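Local coordinates for protein AxyAgu115A (Amphibacillus xylanus NBRC 15112, PDB 6NPS) that probably acts as a family GH115 alpha-glucuronidase, a hydrolase that removes glucuronic acid side groups from the xylan of plant hemicellulose, at residues 180-184 with 633-637; 564-569 with 626-631. The protein carries 3 engineered substitutions. One frame throughout, in Å; residues are numbered along the deposited sequence.

Contact 1 (180-184 with 633-637); sequences PAFGN and GMGLS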
loop_
_atom_site.group_PDB
_atom_site.type_symbol
_atom_site.label_atom_id
_atom_site.label_comp_id
_atom_site.label_asym_id
_atom_site.label_seq_id
_atom_site.Cartn_x
_atom_site.Cartn_y
_atom_site.Cartn_z
ATOM N N PRO A 180 6.040 -1.768 32.154
ATOM C CA PRO A 180 6.387 -0.688 33.091
ATOM C C PRO A 180 5.283 -0.317 34.108
ATOM O O PRO A 180 5.567 0.358 35.103
ATOM C CB PRO A 180 6.654 0.488 32.149
ATOM C CG PRO A 180 5.650 0.265 31.031
ATOM C CD PRO A 180 5.495 -1.235 30.885
ATOM N N ALA A 181 4.049 -0.750 33.860
ATOM C CA ALA A 181 2.909 -0.308 34.658
ATOM C C ALA A 181 3.051 -0.586 36.163
ATOM O O ALA A 181 3.273 0.346 36.947
ATOM C CB ALA A 181 1.627 -0.955 34.129
ATOM N N PHE A 182 2.903 -1.855 36.569
ATOM C CA PHE A 182 2.893 -2.214 37.991
ATOM C C PHE A 182 4.153 -1.733 38.699
ATOM O O PHE A 182 4.092 -1.288 39.848
ATOM C CB PHE A 182 2.750 -3.730 38.142
ATOM C CG PHE A 182 2.168 -4.182 39.443
ATOM C CD1 PHE A 182 2.981 -4.504 40.516
ATOM C CD2 PHE A 182 0.813 -4.362 39.575
ATOM C CE1 PHE A 182 2.441 -4.952 41.707
ATOM C CE2 PHE A 182 0.277 -4.806 40.746
ATOM C CZ PHE A 182 1.096 -5.108 41.822
ATOM N N GLY A 183 5.304 -1.826 38.033
ATOM C CA GLY A 183 6.546 -1.417 38.673
ATOM C C GLY A 183 6.511 0.038 39.101
ATOM O O GLY A 183 6.732 0.364 40.270
ATOM N N ASN A 184 6.177 0.929 38.164
ATOM C CA ASN A 184 6.042 2.350 38.482
ATOM C C ASN A 184 4.939 2.603 39.504
ATOM O O ASN A 184 5.052 3.504 40.342
ATOM C CB ASN A 184 5.742 3.132 37.211
ATOM C CG ASN A 184 6.971 3.345 36.375
ATOM O OD1 ASN A 184 7.647 4.355 36.518
ATOM N ND2 ASN A 184 7.267 2.397 35.491
ATOM N N GLY A 633 0.701 5.073 36.686
ATOM C CA GLY A 633 1.504 4.108 35.973
ATOM C C GLY A 633 0.748 2.915 35.431
ATOM O O GLY A 633 1.275 2.223 34.546
ATOM N N MET A 634 -0.489 2.677 35.894
ATOM C CA MET A 634 -1.238 1.494 35.470
ATOM C C MET A 634 -1.591 1.515 33.987
ATOM O O MET A 634 -1.918 0.464 33.432
ATOM C CB MET A 634 -2.523 1.363 36.298
ATOM C CG MET A 634 -2.285 0.848 37.701
ATOM S SD MET A 634 -1.431 -0.742 37.664
ATOM C CE MET A 634 -1.940 -1.377 39.293
ATOM N N GLY A 635 -1.528 2.679 33.337
ATOM C CA GLY A 635 -1.856 2.786 31.924
ATOM C C GLY A 635 -0.671 3.119 31.042
ATOM O O GLY A 635 -0.846 3.566 29.901
ATOM N N LEU A 636 0.542 2.865 31.546
ATOM C CA LEU A 636 1.780 3.265 30.882
ATOM C C LEU A 636 2.189 2.418 29.670
ATOM O O LEU A 636 3.007 2.891 28.866
ATOM C CB LEU A 636 2.934 3.220 31.885
ATOM C CG LEU A 636 3.290 4.532 32.568
ATOM C CD1 LEU A 636 4.549 4.373 33.455
ATOM C CD2 LEU A 636 3.451 5.608 31.512
ATOM N N SER A 637 1.692 1.187 29.528
ATOM C CA SER A 637 2.163 0.309 28.461
ATOM C C SER A 637 1.864 0.913 27.095
ATOM O O SER A 637 0.738 1.359 26.847
ATOM C CB SER A 637 1.478 -1.064 28.550
ATOM O OG SER A 637 1.256 -1.436 29.888
#
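Ala181 and Met634 bring the two backbones together, CA to CA at 4.6 Å. Residues 633-636 form a type I beta turn, closed by Leu636 N on Gly633 O at 3.2 Å, and lie against the first turn of helix 181-190, which follows the cis peptide bond into Pro180. The same Gly633 O faces the helix: Ala181 CA lies 3.0 Å from it in a C-H...O contact, angle at the hydrogen 135°, and Ala181 CB also stands beside it. Gly633 has a positive phi, and a side chain there would press on Asn184 CB as well as on the preceding carbonyl, so a glycine suits both the backbone angle and the close packing on the helix. On one flank, Leu636 CB meets Pro180 CG at 4.1 Å, while its CD1 reaches across the Asn184 side chain at about a right angle, 3.9 Å from ND2. That amide is held by a nearly straight bond, Asn184 ND2 to Pro180 O at 2.7 Å, with the oxygen close to the amide plane. Asn184 N grips Pro180 O as well, from the opposite face of the carbonyl plane; the ND2 bond holds the amide's rotation. On the other flank, Met634 starts away from the helix but bends at chi2 (-57°), and its CE comes 4.1 Å from Phe182 CD2; the two side chains run alongside, pointing the same way. Phe182 N is bonded to Asp453 of a neighbouring loop, and Gly635 N to His624 of helix 601-629. Helix 181-190 follows strand 170-174 of a parallel eight-stranded TIM barrel, which places the turn at the C-terminal ends of the strands, the end that usually carries the active site in TIM barrels.

Contact 2 (564-569 with 626-631); sequences FTAYFA and IADGKF
Ile626 points its side chain at helix 564-596 and divides its contacts between two branches. From CB, the CG2 methyl turns to the edge of the Phe564 ring, 4.3 Å from CE2 and near the ring plane. CG1 sits between the backbone N and the carbonyl carbon (chi1 48°) and lies in plane at the edge of the Phe631 ring. This carries the tip, CD1, to 3.6 Å from Phe568 CD2, crossing that side chain obliquely, with Thr565 CG2 a little farther off. The two segments are the start of helix 564-596 and the end of helix 601-629, which run antiparallel as a helical hairpin; they meet here at its open end. Past Ile626 the second helix is kinked and weakly bonded, and Ala627, Asp628 and Gly629 take left-handed backbone angles that swing the chain round to Phe631. Ala627 CB rests against Thr565, 3.8 Å from OG1. Phe631 leans back onto the first helix: its CZ meets Ala569 CB at 3.5 Å, and Thr565 CG2 touches the ring at its edge, 3.9 Å from CE2. Lys630 CG lies over one face of this ring, toward its rim, and the ring of Tyr623 lies nearly parallel to it. With an alanine instead of Phe631, a gap is likely to open beside Ala569 CB and Thr565 CG2, and Ile626 CG1 would lose the ring edge it packs against. Lys630 NZ reaches Asp141 O, while Lys630 O accepts from Trp185 NE1 of helix 181-190.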
loop_
_atom_site.group_PDB
_atom_site.type_symbol
_atom_site.label_atom_id
_atom_site.label_comp_id
_atom_site.label_asym_id
_atom_site.label_seq_id
_atom_site.Cartn_x
_atom_site.Cartn_y
_atom_site.Cartn_z
ATOM N N PHE A 564 -16.989 9.136 41.753
ATOM C CA PHE A 564 -16.372 9.342 40.444
ATOM C C PHE A 564 -15.187 8.411 40.219
ATOM O O PHE A 564 -15.053 7.816 39.142
ATOM C CB PHE A 564 -15.931 10.802 40.275
ATOM C CG PHE A 564 -15.303 11.087 38.947
ATOM C CD1 PHE A 564 -16.092 11.319 37.820
ATOM C CD2 PHE A 564 -13.917 11.137 38.817
ATOM C CE1 PHE A 564 -15.521 11.577 36.590
ATOM C CE2 PHE A 564 -13.329 11.413 37.574
ATOM C CZ PHE A 564 -14.121 11.624 36.468
ATOM N N THR A 565 -14.304 8.286 41.212
ATOM C CA THR A 565 -13.087 7.497 41.021
ATOM C C THR A 565 -13.410 6.058 40.618
ATOM O O THR A 565 -12.785 5.502 39.706
ATOM C CB THR A 565 -12.236 7.527 42.311
ATOM O OG1 THR A 565 -11.669 8.834 42.489
ATOM C CG2 THR A 565 -11.115 6.529 42.228
ATOM N N ALA A 566 -14.394 5.449 41.281
ATOM C CA ALA A 566 -14.809 4.086 40.950
ATOM C C ALA A 566 -15.441 4.004 39.570
ATOM O O ALA A 566 -15.139 3.091 38.805
ATOM C CB ALA A 566 -15.773 3.559 42.027
ATOM N N TYR A 567 -16.335 4.933 39.227
ATOM C CA TYR A 567 -16.854 4.966 37.864
ATOM C C TYR A 567 -15.710 5.055 36.844
ATOM O O TYR A 567 -15.645 4.283 35.875
ATOM C CB TYR A 567 -17.841 6.135 37.688
ATOM C CG TYR A 567 -18.271 6.229 36.246
ATOM C CD1 TYR A 567 -19.056 5.231 35.671
ATOM C CD2 TYR A 567 -17.858 7.278 35.447
ATOM C CE1 TYR A 567 -19.408 5.274 34.347
ATOM C CE2 TYR A 567 -18.205 7.326 34.122
ATOM C CZ TYR A 567 -18.990 6.332 33.592
ATOM O OH TYR A 567 -19.326 6.390 32.268
ATOM N N PHE A 568 -14.776 5.967 37.070
ATOM C CA PHE A 568 -13.695 6.175 36.111
ATOM C C PHE A 568 -12.810 4.932 35.978
ATOM O O PHE A 568 -12.510 4.480 34.870
ATOM C CB PHE A 568 -12.839 7.373 36.550
ATOM C CG PHE A 568 -11.846 7.789 35.505
ATOM C CD1 PHE A 568 -12.159 8.799 34.601
ATOM C CD2 PHE A 568 -10.619 7.156 35.393
ATOM C CE1 PHE A 568 -11.256 9.171 33.608
ATOM C CE2 PHE A 568 -9.725 7.508 34.393
ATOM C CZ PHE A 568 -10.046 8.528 33.504
ATOM N N ALA A 569 -12.349 4.382 37.105
ATOM C CA ALA A 569 -11.414 3.267 37.033
ATOM C C ALA A 569 -12.078 1.975 36.568
ATOM O O ALA A 569 -11.443 1.179 35.872
ATOM C CB ALA A 569 -10.755 3.057 38.396
ATOM N N ILE A 626 -6.148 10.698 38.831
ATOM C CA ILE A 626 -7.310 10.664 39.720
ATOM C C ILE A 626 -6.928 10.118 41.106
ATOM O O ILE A 626 -6.037 9.264 41.250
ATOM C CB ILE A 626 -8.474 9.840 39.149
ATOM C CG1 ILE A 626 -7.965 8.503 38.651
ATOM C CG2 ILE A 626 -9.178 10.595 38.060
ATOM C CD1 ILE A 626 -9.029 7.486 38.642
ATOM N N ALA A 627 -7.631 10.621 42.125
ATOM C CA ALA A 627 -7.503 10.146 43.502
ATOM C C ALA A 627 -6.046 10.190 43.964
ATOM O O ALA A 627 -5.544 9.255 44.585
ATOM C CB ALA A 627 -8.102 8.744 43.649
ATOM N N ASP A 628 -5.358 11.285 43.624
ATOM C CA ASP A 628 -3.969 11.529 44.020
ATOM C C ASP A 628 -3.027 10.421 43.539
ATOM O O ASP A 628 -2.159 9.956 44.274
ATOM C CB ASP A 628 -3.855 11.716 45.539
ATOM C CG ASP A 628 -2.492 12.286 45.964
ATOM O OD1 ASP A 628 -2.081 13.338 45.409
ATOM O OD2 ASP A 628 -1.828 11.677 46.847
ATOM N N GLY A 629 -3.190 10.006 42.285
ATOM C CA GLY A 629 -2.277 9.032 41.713
ATOM C C GLY A 629 -2.479 7.619 42.209
ATOM O O GLY A 629 -1.535 6.811 42.190
ATOM N N LYS A 630 -3.697 7.301 42.670
ATOM C CA LYS A 630 -4.041 5.942 43.084
ATOM C C LYS A 630 -3.707 4.906 42.005
ATOM O O LYS A 630 -3.283 3.785 42.329
ATOM C CB LYS A 630 -5.541 5.896 43.433
ATOM C CG LYS A 630 -6.035 4.589 44.049
ATOM C CD LYS A 630 -7.572 4.561 44.143
ATOM C CE LYS A 630 -8.102 3.411 45.032
ATOM N NZ LYS A 630 -7.049 2.561 45.677
ATOM N N PHE A 631 -3.896 5.257 40.721
ATOM C CA PHE A 631 -3.620 4.360 39.599
ATOM C C PHE A 631 -2.397 4.787 38.787
ATOM O O PHE A 631 -2.258 4.380 37.630
ATOM C CB PHE A 631 -4.847 4.259 38.684
ATOM C CG PHE A 631 -6.101 3.960 39.443
ATOM C CD1 PHE A 631 -6.317 2.675 39.961
ATOM C CD2 PHE A 631 -7.019 4.956 39.718
ATOM C CE1 PHE A 631 -7.467 2.391 40.729
ATOM C CE2 PHE A 631 -8.171 4.670 40.482
ATOM C CZ PHE A 631 -8.384 3.388 40.984
#

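From the N terminus the chain first passes through a separate domain and enters the barrel with strand 170-174, after which comes segment 180-184. It then runs through the rest of the barrel and into helical segments, reaching 564-569 at the start of helix 564-596. That helix and helix 601-629 go out and back, and contact 2 closes this loop, with 56 residues between its segments. A single residue after 626-631, segment 633-637 returns to 180-184 and closes contact 1 across 448 residues. Contact 2 is therefore nested inside contact 1; their centres lie about 15 Å apart. Contact 2 ties the hairpin's open end together, and contact 1 joins the loop that leaves it to the barrel.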